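Local coordinates for protein uric acid oxidase (Arthrobacter globiformis, PDB 1VAY) that catalyses the oxidation of uric acid to 5-hydroxyisourate, the precursor of (S)-allantoin, within a tetramer, at residues A[149-154]-A[170-175]. Sequence-based numbering, arbitrary orientation.
With AZA (8-azaxanthine), chain I.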
# COMPACT_ATOMS: atom_id res chain seq x y z
N THR A 149 -7.55 16.80 -23.55
CA THR A 149 -7.86 16.76 -24.97
C THR A 149 -6.52 16.72 -25.70
O THR A 149 -5.47 16.66 -25.07
CB THR A 149 -8.70 17.98 -25.41
OG1 THR A 149 -9.25 17.73 -26.72
CG2 THR A 149 -7.85 19.25 -25.44
N GLY A 150 -6.55 16.75 -27.03
CA GLY A 150 -5.31 16.70 -27.78
C GLY A 150 -4.75 15.29 -27.72
O GLY A 150 -3.53 15.09 -27.63
N SER A 151 -5.65 14.32 -27.76
CA SER A 151 -5.29 12.90 -27.74
C SER A 151 -6.32 12.13 -28.55
O SER A 151 -7.53 12.30 -28.36
CB SER A 151 -5.27 12.36 -26.30
OG SER A 151 -4.97 10.97 -26.27
N GLU A 152 -5.82 11.29 -29.46
CA GLU A 152 -6.66 10.48 -30.32
C GLU A 152 -6.14 9.05 -30.34
O GLU A 152 -5.01 8.78 -29.93
CB GLU A 152 -6.64 11.01 -31.75
CG GLU A 152 -7.07 12.46 -31.92
CD GLU A 152 -7.08 12.90 -33.38
OE1 GLU A 152 -7.62 12.15 -34.22
OE2 GLU A 152 -6.56 13.99 -33.69
N PHE A 153 -6.98 8.13 -30.81
CA PHE A 153 -6.61 6.72 -30.97
C PHE A 153 -7.57 6.08 -31.96
O PHE A 153 -8.71 5.74 -31.63
CB PHE A 153 -6.66 5.94 -29.66
CG PHE A 153 -6.04 4.56 -29.77
CD1 PHE A 153 -4.72 4.41 -30.18
CD2 PHE A 153 -6.79 3.41 -29.49
CE1 PHE A 153 -4.14 3.13 -30.32
CE2 PHE A 153 -6.22 2.13 -29.63
CZ PHE A 153 -4.89 1.99 -30.04
N HIS A 154 -7.08 5.90 -33.18
CA HIS A 154 -7.87 5.30 -34.24
C HIS A 154 -6.96 4.64 -35.27
O HIS A 154 -5.75 4.84 -35.26
CB HIS A 154 -8.75 6.37 -34.90
CG HIS A 154 -8.01 7.63 -35.24
ND1 HIS A 154 -7.14 7.73 -36.31
CD2 HIS A 154 -8.01 8.85 -34.65
CE1 HIS A 154 -6.63 8.95 -36.36
NE2 HIS A 154 -7.15 9.65 -35.36
N ARG A 170 -10.03 12.31 -26.51
CA ARG A 170 -10.06 11.51 -25.30
C ARG A 170 -9.04 12.03 -24.29
O ARG A 170 -8.18 12.85 -24.62
CB ARG A 170 -9.73 10.05 -25.62
CG ARG A 170 -8.26 9.86 -26.00
CD ARG A 170 -7.85 8.41 -26.04
NE ARG A 170 -6.42 8.29 -26.29
CZ ARG A 170 -5.75 7.14 -26.34
NH1 ARG A 170 -6.39 5.98 -26.16
NH2 ARG A 170 -4.45 7.15 -26.56
N ILE A 171 -9.14 11.55 -23.05
CA ILE A 171 -8.20 11.93 -22.01
C ILE A 171 -7.01 10.99 -22.08
O ILE A 171 -7.17 9.80 -22.36
CB ILE A 171 -8.83 11.82 -20.59
CG1 ILE A 171 -9.69 13.05 -20.29
CG2 ILE A 171 -7.74 11.67 -19.53
CD1 ILE A 171 -10.24 13.10 -18.88
N LEU A 172 -5.81 11.52 -21.87
CA LEU A 172 -4.62 10.69 -21.87
C LEU A 172 -3.91 10.95 -20.55
O LEU A 172 -3.36 12.04 -20.33
CB LEU A 172 -3.68 11.03 -23.03
CG LEU A 172 -2.42 10.17 -23.09
CD1 LEU A 172 -2.83 8.71 -23.33
CD2 LEU A 172 -1.49 10.65 -24.19
N ALA A 173 -3.93 9.96 -19.67
CA ALA A 173 -3.31 10.09 -18.36
C ALA A 173 -2.34 8.95 -18.12
O ALA A 173 -2.62 7.81 -18.49
CB ALA A 173 -4.38 10.09 -17.28
N THR A 174 -1.21 9.24 -17.48
CA THR A 174 -0.21 8.22 -17.22
C THR A 174 0.68 8.60 -16.04
O THR A 174 0.61 9.72 -15.52
CB THR A 174 0.69 8.00 -18.48
OG1 THR A 174 1.59 6.91 -18.26
CG2 THR A 174 1.51 9.26 -18.78
N ASP A 175 1.49 7.65 -15.58
CA ASP A 175 2.43 7.92 -14.51
C ASP A 175 3.76 7.91 -15.25
O ASP A 175 4.12 6.90 -15.87
CB ASP A 175 2.43 6.81 -13.46
CG ASP A 175 1.11 6.71 -12.72
OD1 ASP A 175 0.43 7.74 -12.52
OD2 ASP A 175 0.77 5.58 -12.31
N1 AZA I . -2.32 2.75 -27.29
C2 AZA I . -3.11 3.86 -27.07
O2 AZA I . -2.65 4.98 -27.13
N3 AZA I . -4.42 3.69 -26.77
C4 AZA I . -4.93 2.46 -26.69
C5 AZA I . -4.16 1.34 -26.91
C6 AZA I . -2.74 1.45 -27.24
O6 AZA I . -1.95 0.53 -27.45
N7 AZA I . -4.95 0.28 -26.77
N8 AZA I . -6.15 0.80 -26.47
N9 AZA I . -6.18 2.14 -26.42
O HOH W 1 -3.50 9.37 -27.72
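The irregular chain at 149-154 runs past the start of strand 172-182, coming nearest where S151 faces R170, and a weak backbone hydrogen bond joins R170 N to S151 O (3.1 Å). The side chains of the same two residues make the stronger link. With OG anti to the backbone N (chi1 178°), S151 presents its hydroxyl in the guanidinium plane of R170 and receives a nearly straight bond from NE (3.0 Å, 166°). L172 CB packs against S151 OG. A water adds a second grip on the guanidinium: it accepts from R170 NH2, donates to E152 O and is hydrogen-bonded to S151 OG (2.6 Å). F153 CB lies over one guanidinium face, 3.5 Å from R170 NH1. Held along this edge and face, the extended arginine chain directs NH2 to O2 of the bound 8-azaxanthine (2.9 Å, 160°). The F153 ring lies nearly parallel to the ligand plane, with AZA N3 3.3 Å above the ring and over its centre. The contact thus builds one wall of the urate pocket, S151 probably acting as a second-shell residue that helps position R170. The ligand is also hydrogen-bonded to L212 N, Q213 NE2 and T57 N of the third subunit. L172 touches N239, another urate-binding residue, on strand 230-244, and F204 on helix 189-206, while strand 172-182 pairs on its two edges with strands 133-147 and 230-244.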